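Local coordinates for Na Glutathione S-transferase 2 (Necator americanus, PDB 2ON5), which probably catalyses the conjugation of glutathione to electrophilic compounds, as a dimeric hookworm glutathione S-transferase, at residues V2-T7 with R69-K74; L6-G11 with P17-F22; K138-S143 with P179-H184. All coordinates share one frame; numbering follows the deposited sequence.

Interaction 1. Residues V2-T7 with R69-K74; sequences VHYKLT and RYLSRK
Tyr4 on strand 4-9 meets Leu71 and Lys74 on helix 64-75, and the character of the contact changes along the length of its ring. The compact part is apolar. Leu71 and the ring slide past each other in opposite directions, so that Leu71 CD2 lies 4.0 Å from Tyr4 CE2, oblique to the ring plane. Around this pair the packing continues with Leu54 of the neighbouring strand and with Phe22, which touches both residues and sets its ring at about 50° to that of Tyr4. The torsion of Tyr4 (chi1 -61°) turns CG beside the backbone N and anti to the carbonyl carbon, sending the phenol across to the helix.

Toward the hydroxyl the contact reaches the surface, and although the approach is close it is made by one flexible, exposed chain. The aliphatic end of Lys74 bends at its last two torsions and comes from the opposite direction to the ring edge, with CE 3.2 Å and CD 3.3 Å from Tyr4 OH. Its ammonium nitrogen goes instead to Tyr70, where Lys74 NZ makes a weak hydrogen bond of 3.3 Å to Tyr70 OH; that hydroxyl is hydrogen-bonded more firmly to Glu56. The helix also borders the dimer partner: Arg73 forms a salt bridge with Glu85 of the second subunit, and Tyr70 meets Phe83 of that subunit edge-to-face. A central strand backed by a helix that also borders the subunit interface belongs to the thioredoxin-like N-terminal domain of glutathione S-transferases.

Interaction 2. Residues L6-G11 with P17-F22; sequences LTYFAG and PIRQIF. With GSH (glutathione), chain V.
Leu6 and Arg19 join strand 4-9 to helix 16-25 within the first beta-alpha-beta unit of the thioredoxin-like domain, whose second strand is 30-34. Leu6 points from the strand at the helix and touches two of its residues with one methyl. CD2 meets Ile18 CG2 at 3.8 Å, the side chains running askew, and also touches the aliphatic start of Arg19, which passes Leu6 at about a right angle.

Arg19 then runs out extended from CG to NE along the strand's end. Its NH2 comes to the edge of the Tyr8 ring, 3.9 Å from Tyr8 CD2, with the guanidinium and ring planes 58° apart; this is lateral packing, not a stack. The opposite edge of that ring serves glutathione: Tyr8 CE1 lies 3.6 Å from CB2 of the ligand. With CG anti to the backbone N (chi1 -169°), the ring is carried toward the ligand, leaving Tyr8 OH 3.0 Å from the glutathione sulfur SG2, while Leu14 N is hydrogen-bonded to the same hydroxyl. This placement is consistent with a tyrosine-type glutathione S-transferase. Phe9 turns its end away from the helix and offers a ring edge to the ligand, Phe9 CE2 being 3.6 Å from N3 of glutathione.

Arg19 is buried, its charge probably balanced by salt bridges from NE to Asp31 and from NH1 to Glu16. Gly11 O, 10° out of the guanidinium plane, accepts end-on from Arg19 NH1 and NH2, both bonds 3.0 Å and bent, NH2 nearly in line with the C=O bond and NH1 tilted from the carbonyl plane.

Interaction 3. Residues K138-S143 with P179-H184; sequences KFLEKS and PEIKAH
The carbonyl oxygen of Glu180 accepts the helical hydrogen bond from His184 N at 3.0 Å and also has a methyl of Leu140 against it, with Leu140 CD1 3.9 Å from Glu180 O. Leu140 is the single residue of helix 117-143 that bridges to segment 179-184, and its two branches divide the work. CD1 settles over the first turn of the partner helix, 4.1 Å from Glu180 CB and 4.0 Å from Ile181 CD1, whose side chain it crosses at about a right angle. CD2 leads to the next turn and approaches His184 ND1 at 4.1 Å, obliquely to the imidazole. The torsion of His184 (chi1 169°) sets its ring anti to the backbone N, where the two ring nitrogens find weak hydrogen bonds with the carbonyl oxygens of Gly146 and Asp157. Leu148 closes in on both Leu140 and His184, while Ile181 continues inward to Phe133, Met136 and Thr164. Glu180 borders the more open side. The short helical segments cross at 68° with their axes 11.0 Å apart, an apolar helix-helix crossing in the all-helical C-terminal domain of the glutathione S-transferase fold.

In the fold
From the N terminus, strand 4-9 takes part in both early contacts. Interaction 2 closes first, across the short turn from 6-11 to helix 16-25, and it nests inside the much longer loop that interaction 1 closes when the chain returns in helix 64-75. The two touch directly: Leu71 packs on Ile18, Ile21 and Phe22, so both helices pack together against the strand, in the domain that holds much of the glutathione site. Interaction 3 follows in series, after the chain has passed into the helical domain; it joins the end of helix 117-143 to helix 179-189, closing a loop of chain that includes helix 155-168. Its centre lies about 25 Å from that of interaction 2, on the opposite side of the chain's centre.

Interaction 1. Residues V2-T7 with R69-K74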
loop_
_atom_site.group_PDB
_atom_site.type_symbol
_atom_site.label_atom_id
_atom_site.label_comp_id
_atom_site.label_asym_id
_atom_site.label_seq_id
_atom_site.Cartn_x
_atom_site.Cartn_y
_atom_site.Cartn_z
ATOM N N VAL A 2 -6.524 23.144 -15.136
ATOM C CA VAL A 2 -6.814 21.975 -14.335
ATOM C C VAL A 2 -7.173 22.409 -12.901
ATOM O O VAL A 2 -6.568 23.343 -12.345
ATOM C CB VAL A 2 -5.637 20.943 -14.326
ATOM C CG1 VAL A 2 -4.389 21.519 -13.666
ATOM C CG2 VAL A 2 -6.052 19.680 -13.653
ATOM N N HIS A 3 -8.172 21.747 -12.338
ATOM C CA HIS A 3 -8.553 21.995 -10.941
ATOM C C HIS A 3 -8.333 20.761 -10.109
ATOM O O HIS A 3 -8.846 19.679 -10.434
ATOM C CB HIS A 3 -10.021 22.410 -10.814
ATOM C CG HIS A 3 -10.375 22.884 -9.439
ATOM N ND1 HIS A 3 -10.909 22.055 -8.475
ATOM C CD2 HIS A 3 -10.226 24.095 -8.851
ATOM C CE1 HIS A 3 -11.108 22.744 -7.362
ATOM N NE2 HIS A 3 -10.695 23.981 -7.561
ATOM N N TYR A 4 -7.579 20.930 -9.030
ATOM C CA TYR A 4 -7.437 19.901 -8.002
ATOM C C TYR A 4 -8.120 20.257 -6.685
ATOM O O TYR A 4 -8.000 21.390 -6.179
ATOM C CB TYR A 4 -5.971 19.638 -7.707
ATOM C CG TYR A 4 -5.167 19.127 -8.886
ATOM C CD1 TYR A 4 -4.343 19.991 -9.615
ATOM C CD2 TYR A 4 -5.232 17.780 -9.270
ATOM C CE1 TYR A 4 -3.596 19.524 -10.686
ATOM C CE2 TYR A 4 -4.471 17.308 -10.338
ATOM C CZ TYR A 4 -3.671 18.188 -11.038
ATOM O OH TYR A 4 -2.915 17.731 -12.098
ATOM N N LYS A 5 -8.823 19.270 -6.137
ATOM C CA LYS A 5 -9.422 19.388 -4.810
ATOM C C LYS A 5 -8.913 18.221 -3.961
ATOM O O LYS A 5 -8.974 17.059 -4.400
ATOM C CB LYS A 5 -10.958 19.335 -4.902
ATOM C CG LYS A 5 -11.662 19.469 -3.534
ATOM C CD LYS A 5 -13.163 19.606 -3.678
ATOM C CE LYS A 5 -13.767 18.356 -4.289
ATOM N NZ LYS A 5 -15.203 18.152 -3.942
ATOM N N LEU A 6 -8.385 18.520 -2.771
ATOM C CA LEU A 6 -8.110 17.464 -1.803
ATOM C C LEU A 6 -9.055 17.553 -0.622
ATOM O O LEU A 6 -9.125 18.601 0.054
ATOM C CB LEU A 6 -6.685 17.549 -1.292
ATOM C CG LEU A 6 -6.174 16.425 -0.390
ATOM C CD1 LEU A 6 -6.113 15.102 -1.201
ATOM C CD2 LEU A 6 -4.831 16.815 0.171
ATOM N N THR A 7 -9.746 16.447 -0.337
ATOM C CA THR A 7 -10.638 16.409 0.839
ATOM C C THR A 7 -10.062 15.481 1.927
ATOM O O THR A 7 -9.683 14.330 1.644
ATOM C CB THR A 7 -12.073 15.994 0.473
ATOM O OG1 THR A 7 -12.592 16.867 -0.545
ATOM C CG2 THR A 7 -12.984 16.069 1.718
ATOM N N ARG A 69 1.305 8.890 -5.266
ATOM C CA ARG A 69 2.106 8.363 -6.405
ATOM C C ARG A 69 1.665 9.036 -7.718
ATOM O O ARG A 69 2.496 9.438 -8.527
ATOM C CB ARG A 69 1.939 6.851 -6.553
ATOM C CG ARG A 69 2.807 6.195 -7.687
ATOM C CD ARG A 69 2.661 4.647 -7.713
ATOM N NE ARG A 69 2.969 4.130 -6.388
ATOM C CZ ARG A 69 2.080 3.721 -5.485
ATOM N NH1 ARG A 69 0.784 3.673 -5.764
ATOM N NH2 ARG A 69 2.502 3.351 -4.289
ATOM N N TYR A 70 0.353 9.121 -7.911
ATOM C CA TYR A 70 -0.216 9.775 -9.109
ATOM C C TYR A 70 0.331 11.210 -9.332
ATOM O O TYR A 70 0.815 11.556 -10.419
ATOM C CB TYR A 70 -1.746 9.796 -9.014
ATOM C CG TYR A 70 -2.385 10.563 -10.173
ATOM C CD1 TYR A 70 -2.307 10.059 -11.474
ATOM C CD2 TYR A 70 -3.000 11.804 -9.966
ATOM C CE1 TYR A 70 -2.850 10.742 -12.546
ATOM C CE2 TYR A 70 -3.579 12.517 -11.047
ATOM C CZ TYR A 70 -3.473 11.983 -12.332
ATOM O OH TYR A 70 -4.005 12.650 -13.420
ATOM N N LEU A 71 0.235 12.044 -8.296
ATOM C CA LEU A 71 0.809 13.399 -8.336
ATOM C C LEU A 71 2.335 13.420 -8.398
ATOM O O LEU A 71 2.925 14.258 -9.101
ATOM C CB LEU A 71 0.303 14.253 -7.163
ATOM C CG LEU A 71 -1.212 14.373 -7.040
ATOM C CD1 LEU A 71 -1.615 14.876 -5.662
ATOM C CD2 LEU A 71 -1.858 15.194 -8.200
ATOM N N SER A 72 2.989 12.485 -7.711
ATOM C CA SER A 72 4.443 12.448 -7.753
ATOM C C SER A 72 4.923 12.076 -9.160
ATOM O O SER A 72 5.883 12.641 -9.655
ATOM C CB SER A 72 4.997 11.464 -6.740
ATOM O OG SER A 72 4.752 11.970 -5.447
ATOM N N ARG A 73 4.251 11.127 -9.801
ATOM C CA ARG A 73 4.604 10.819 -11.197
ATOM C C ARG A 73 4.419 12.023 -12.103
ATOM O O ARG A 73 5.205 12.247 -13.025
ATOM C CB ARG A 73 3.806 9.638 -11.719
ATOM C CG ARG A 73 4.346 8.306 -11.188
ATOM C CD ARG A 73 3.878 7.055 -11.945
ATOM N NE ARG A 73 3.137 7.318 -13.169
ATOM C CZ ARG A 73 2.477 6.376 -13.870
ATOM N NH1 ARG A 73 2.462 5.113 -13.456
ATOM N NH2 ARG A 73 1.782 6.714 -14.953
ATOM N N LYS A 74 3.362 12.786 -11.873
ATOM C CA LYS A 74 3.069 13.957 -12.723
ATOM C C LYS A 74 4.099 15.089 -12.516
ATOM O O LYS A 74 4.465 15.828 -13.464
ATOM C CB LYS A 74 1.635 14.446 -12.419
ATOM C CG LYS A 74 1.145 15.577 -13.292
ATOM C CD LYS A 74 -0.164 16.116 -12.780
ATOM C CE LYS A 74 -1.262 15.062 -12.884
ATOM N NZ LYS A 74 -1.750 14.953 -14.267
#

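Interaction 2. Residues L6-G11 with P17-F22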
loop_
_atom_site.group_PDB
_atom_site.type_symbol
_atom_site.label_atom_id
_atom_site.label_comp_id
_atom_site.label_asym_id
_atom_site.label_seq_id
_atom_site.Cartn_x
_atom_site.Cartn_y
_atom_site.Cartn_z
ATOM N N LEU A 6 -8.385 18.520 -2.771
ATOM C CA LEU A 6 -8.110 17.464 -1.803
ATOM C C LEU A 6 -9.055 17.553 -0.622
ATOM O O LEU A 6 -9.125 18.601 0.054
ATOM C CB LEU A 6 -6.685 17.549 -1.292
ATOM C CG LEU A 6 -6.174 16.425 -0.390
ATOM C CD1 LEU A 6 -6.113 15.102 -1.201
ATOM C CD2 LEU A 6 -4.831 16.815 0.171
ATOM N N THR A 7 -9.746 16.447 -0.337
ATOM C CA THR A 7 -10.638 16.409 0.839
ATOM C C THR A 7 -10.062 15.481 1.927
ATOM O O THR A 7 -9.683 14.330 1.644
ATOM C CB THR A 7 -12.073 15.994 0.473
ATOM O OG1 THR A 7 -12.592 16.867 -0.545
ATOM C CG2 THR A 7 -12.984 16.069 1.718
ATOM N N TYR A 8 -9.953 16.018 3.142
ATOM C CA TYR A 8 -9.446 15.263 4.295
ATOM C C TYR A 8 -9.960 15.906 5.594
ATOM O O TYR A 8 -10.820 16.791 5.557
ATOM C CB TYR A 8 -7.911 15.210 4.269
ATOM C CG TYR A 8 -7.329 14.232 5.255
ATOM C CD1 TYR A 8 -7.681 12.871 5.225
ATOM C CD2 TYR A 8 -6.459 14.659 6.244
ATOM C CE1 TYR A 8 -7.151 11.983 6.153
ATOM C CE2 TYR A 8 -5.932 13.770 7.172
ATOM C CZ TYR A 8 -6.285 12.451 7.126
ATOM O OH TYR A 8 -5.742 11.570 8.037
ATOM N N PHE A 9 -9.472 15.432 6.738
ATOM C CA PHE A 9 -9.803 16.065 8.006
ATOM C C PHE A 9 -8.990 17.349 8.175
ATOM O O PHE A 9 -8.045 17.596 7.413
ATOM C CB PHE A 9 -9.516 15.114 9.178
ATOM C CG PHE A 9 -10.389 13.910 9.206
ATOM C CD1 PHE A 9 -11.743 14.026 9.470
ATOM C CD2 PHE A 9 -9.848 12.646 8.995
ATOM C CE1 PHE A 9 -12.562 12.901 9.516
ATOM C CE2 PHE A 9 -10.669 11.508 9.022
ATOM C CZ PHE A 9 -12.026 11.648 9.293
ATOM N N ALA A 10 -9.384 18.166 9.159
ATOM C CA ALA A 10 -8.617 19.326 9.604
ATOM C C ALA A 10 -7.405 18.833 10.387
ATOM O O ALA A 10 -7.353 18.888 11.636
ATOM C CB ALA A 10 -9.500 20.264 10.482
ATOM N N GLY A 11 -6.433 18.305 9.658
ATOM C CA GLY A 11 -5.256 17.753 10.281
ATOM C C GLY A 11 -4.258 17.369 9.219
ATOM O O GLY A 11 -4.577 17.361 8.008
ATOM N N PRO A 17 1.547 14.544 3.217
ATOM C CA PRO A 17 2.525 14.414 2.119
ATOM C C PRO A 17 1.970 14.849 0.757
ATOM O O PRO A 17 2.732 15.325 -0.064
ATOM C CB PRO A 17 2.871 12.917 2.117
ATOM C CG PRO A 17 2.563 12.458 3.571
ATOM C CD PRO A 17 1.342 13.267 3.939
ATOM N N ILE A 18 0.664 14.697 0.540
ATOM C CA ILE A 18 0.020 15.082 -0.733
ATOM C C ILE A 18 0.016 16.613 -0.825
ATOM O O ILE A 18 0.358 17.206 -1.867
ATOM C CB ILE A 18 -1.419 14.532 -0.820
ATOM C CG1 ILE A 18 -1.423 12.999 -0.961
ATOM C CG2 ILE A 18 -2.202 15.185 -1.967
ATOM C CD1 ILE A 18 -2.687 12.345 -0.336
ATOM N N ARG A 19 -0.354 17.259 0.272
ATOM C CA ARG A 19 -0.279 18.721 0.310
ATOM C C ARG A 19 1.170 19.200 0.018
ATOM O O ARG A 19 1.372 20.283 -0.538
ATOM C CB ARG A 19 -0.750 19.271 1.656
ATOM C CG ARG A 19 -2.175 18.898 2.023
ATOM C CD ARG A 19 -2.687 19.752 3.195
ATOM N NE ARG A 19 -3.970 19.284 3.693
ATOM C CZ ARG A 19 -4.138 18.628 4.831
ATOM N NH1 ARG A 19 -3.076 18.318 5.556
ATOM N NH2 ARG A 19 -5.360 18.255 5.219
ATOM N N GLN A 20 2.155 18.409 0.420
ATOM C CA GLN A 20 3.560 18.827 0.272
ATOM C C GLN A 20 4.032 18.579 -1.143
ATOM O O GLN A 20 4.890 19.290 -1.620
ATOM C CB GLN A 20 4.485 18.155 1.297
ATOM C CG GLN A 20 4.210 18.723 2.716
ATOM C CD GLN A 20 4.971 18.040 3.836
ATOM O OE1 GLN A 20 4.674 18.260 5.020
ATOM N NE2 GLN A 20 5.945 17.196 3.482
ATOM N N ILE A 21 3.474 17.571 -1.793
ATOM C CA ILE A 21 3.722 17.377 -3.237
ATOM C C ILE A 21 3.227 18.603 -4.018
ATOM O O ILE A 21 3.948 19.140 -4.883
ATOM C CB ILE A 21 3.059 16.114 -3.764
ATOM C CG1 ILE A 21 3.762 14.872 -3.168
ATOM C CG2 ILE A 21 3.036 16.150 -5.326
ATOM C CD1 ILE A 21 2.955 13.527 -3.335
ATOM N N PHE A 22 2.022 19.073 -3.693
ATOM C CA PHE A 22 1.493 20.278 -4.380
ATOM C C PHE A 22 2.386 21.488 -4.158
ATOM O O PHE A 22 2.641 22.259 -5.092
ATOM C CB PHE A 22 0.063 20.624 -3.937
ATOM C CG PHE A 22 -1.008 19.749 -4.523
ATOM C CD1 PHE A 22 -1.201 19.672 -5.898
ATOM C CD2 PHE A 22 -1.882 19.049 -3.684
ATOM C CE1 PHE A 22 -2.201 18.883 -6.437
ATOM C CE2 PHE A 22 -2.930 18.266 -4.226
ATOM C CZ PHE A 22 -3.072 18.179 -5.599
HETATM N N1 GSH V . -5.471 3.025 3.142
HETATM C CA1 GSH V . -5.870 4.293 3.800
HETATM C C1 GSH V . -5.306 5.478 3.022
HETATM O O11 GSH V . -4.058 5.534 3.000
HETATM O O12 GSH V . -5.984 6.365 2.428
HETATM C CB1 GSH V . -7.365 4.364 4.119
HETATM C CG1 GSH V . -7.847 5.759 4.506
HETATM C CD1 GSH V . -8.427 5.860 5.913
HETATM O OE1 GSH V . -8.194 4.878 6.915
HETATM N N2 GSH V . -9.164 6.960 6.085
HETATM C CA2 GSH V . -9.460 7.663 7.325
HETATM C C2 GSH V . -10.940 7.964 7.400
HETATM O O2 GSH V . -11.738 8.104 6.238
HETATM C CB2 GSH V . -8.663 8.956 7.374
HETATM S SG2 GSH V . -7.186 8.939 8.436
HETATM N N3 GSH V . -11.476 8.054 8.616
HETATM C CA3 GSH V . -12.907 8.202 8.800
HETATM C C3 GSH V . -13.755 7.015 8.390
HETATM O O31 GSH V . -13.228 5.917 8.101
HETATM O O32 GSH V . -15.003 7.112 8.341
#

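Interaction 3. Residues K138-S143 with P179-H184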
loop_
_atom_site.group_PDB
_atom_site.type_symbol
_atom_site.label_atom_id
_atom_site.label_comp_id
_atom_site.label_asym_id
_atom_site.label_seq_id
_atom_site.Cartn_x
_atom_site.Cartn_y
_atom_site.Cartn_z
ATOM N N LYS A 138 19.342 1.684 6.499
ATOM C CA LYS A 138 19.929 0.895 5.423
ATOM C C LYS A 138 19.773 1.533 4.057
ATOM O O LYS A 138 20.699 1.508 3.247
ATOM C CB LYS A 138 19.312 -0.498 5.372
ATOM C CG LYS A 138 19.636 -1.354 6.573
ATOM C CD LYS A 138 18.792 -2.667 6.568
ATOM C CE LYS A 138 18.547 -3.229 5.143
ATOM N NZ LYS A 138 18.126 -4.660 5.159
ATOM N N PHE A 139 18.581 2.065 3.787
ATOM C CA PHE A 139 18.316 2.718 2.503
ATOM C C PHE A 139 19.137 3.986 2.341
ATOM O O PHE A 139 19.693 4.233 1.253
ATOM C CB PHE A 139 16.818 2.944 2.295
ATOM C CG PHE A 139 16.144 1.763 1.697
ATOM C CD1 PHE A 139 15.859 0.640 2.478
ATOM C CD2 PHE A 139 15.865 1.720 0.341
ATOM C CE1 PHE A 139 15.289 -0.490 1.923
ATOM C CE2 PHE A 139 15.281 0.566 -0.240
ATOM C CZ PHE A 139 14.994 -0.529 0.555
ATOM N N LEU A 140 19.255 4.750 3.425
ATOM C CA LEU A 140 20.111 5.948 3.452
ATOM C C LEU A 140 21.600 5.613 3.215
ATOM O O LEU A 140 22.302 6.382 2.547
ATOM C CB LEU A 140 19.937 6.720 4.763
ATOM C CG LEU A 140 18.570 7.390 4.983
ATOM C CD1 LEU A 140 18.381 7.850 6.446
ATOM C CD2 LEU A 140 18.349 8.592 4.027
ATOM N N GLU A 141 22.066 4.493 3.779
ATOM C CA GLU A 141 23.459 4.030 3.588
ATOM C C GLU A 141 23.718 3.723 2.124
ATOM O O GLU A 141 24.794 4.018 1.590
ATOM C CB GLU A 141 23.773 2.746 4.384
ATOM C CG GLU A 141 23.201 2.676 5.762
ATOM C CD GLU A 141 23.668 1.475 6.579
ATOM O OE1 GLU A 141 23.971 1.700 7.772
ATOM O OE2 GLU A 141 23.732 0.319 6.050
ATOM N N LYS A 142 22.735 3.090 1.492
ATOM C CA LYS A 142 22.795 2.725 0.077
ATOM C C LYS A 142 22.780 3.957 -0.839
ATOM O O LYS A 142 23.519 4.009 -1.839
ATOM C CB LYS A 142 21.625 1.786 -0.273
ATOM C CG LYS A 142 21.451 1.446 -1.755
ATOM C CD LYS A 142 21.782 -0.005 -2.051
ATOM C CE LYS A 142 22.177 -0.191 -3.511
ATOM N NZ LYS A 142 22.562 -1.616 -3.799
ATOM N N SER A 143 21.943 4.943 -0.509
ATOM C CA SER A 143 21.781 6.110 -1.377
ATOM C C SER A 143 22.969 7.039 -1.344
ATOM O O SER A 143 23.327 7.612 -2.370
ATOM C CB SER A 143 20.532 6.925 -0.987
ATOM O OG SER A 143 20.838 7.826 0.067
ATOM N N PRO A 179 20.206 9.258 14.624
ATOM C CA PRO A 179 20.536 10.641 14.222
ATOM C C PRO A 179 20.384 10.865 12.705
ATOM O O PRO A 179 20.108 11.994 12.283
ATOM C CB PRO A 179 21.988 10.806 14.687
ATOM C CG PRO A 179 22.550 9.373 14.714
ATOM C CD PRO A 179 21.378 8.532 15.153
ATOM N N GLU A 180 20.569 9.800 11.919
ATOM C CA GLU A 180 20.344 9.786 10.453
ATOM C C GLU A 180 18.910 10.139 10.063
ATOM O O GLU A 180 18.658 10.750 9.008
ATOM C CB GLU A 180 20.633 8.386 9.881
ATOM C CG GLU A 180 22.072 7.903 10.075
ATOM C CD GLU A 180 22.241 7.066 11.327
ATOM O OE1 GLU A 180 21.295 7.022 12.153
ATOM O OE2 GLU A 180 23.339 6.471 11.477
ATOM N N ILE A 181 17.972 9.678 10.882
ATOM C CA ILE A 181 16.546 9.906 10.617
ATOM C C ILE A 181 16.191 11.342 10.958
ATOM O O ILE A 181 15.463 11.984 10.215
ATOM C CB ILE A 181 15.636 8.857 11.364
ATOM C CG1 ILE A 181 16.122 7.418 11.099
ATOM C CG2 ILE A 181 14.167 9.043 10.967
ATOM C CD1 ILE A 181 16.064 6.998 9.605
ATOM N N LYS A 182 16.742 11.857 12.065
ATOM C CA LYS A 182 16.655 13.301 12.327
ATOM C C LYS A 182 17.277 14.157 11.221
ATOM O O LYS A 182 16.673 15.159 10.797
ATOM C CB LYS A 182 17.254 13.665 13.687
ATOM C CG LYS A 182 16.820 15.037 14.187
ATOM C CD LYS A 182 17.243 15.245 15.635
ATOM C CE LYS A 182 16.713 16.571 16.160
ATOM N NZ LYS A 182 17.081 16.781 17.617
ATOM N N ALA A 183 18.475 13.778 10.768
ATOM C CA ALA A 183 19.148 14.506 9.699
ATOM C C ALA A 183 18.261 14.531 8.448
ATOM O O ALA A 183 18.128 15.550 7.789
ATOM C CB ALA A 183 20.513 13.858 9.368
ATOM N N HIS A 184 17.651 13.388 8.153
ATOM C CA HIS A 184 16.753 13.259 7.008
ATOM C C HIS A 184 15.552 14.189 7.103
ATOM O O HIS A 184 15.240 14.911 6.144
ATOM C CB HIS A 184 16.320 11.794 6.848
ATOM C CG HIS A 184 15.207 11.609 5.867
ATOM N ND1 HIS A 184 15.434 11.411 4.521
ATOM C CD2 HIS A 184 13.857 11.637 6.028
ATOM C CE1 HIS A 184 14.270 11.280 3.900
ATOM N NE2 HIS A 184 13.302 11.404 4.791
#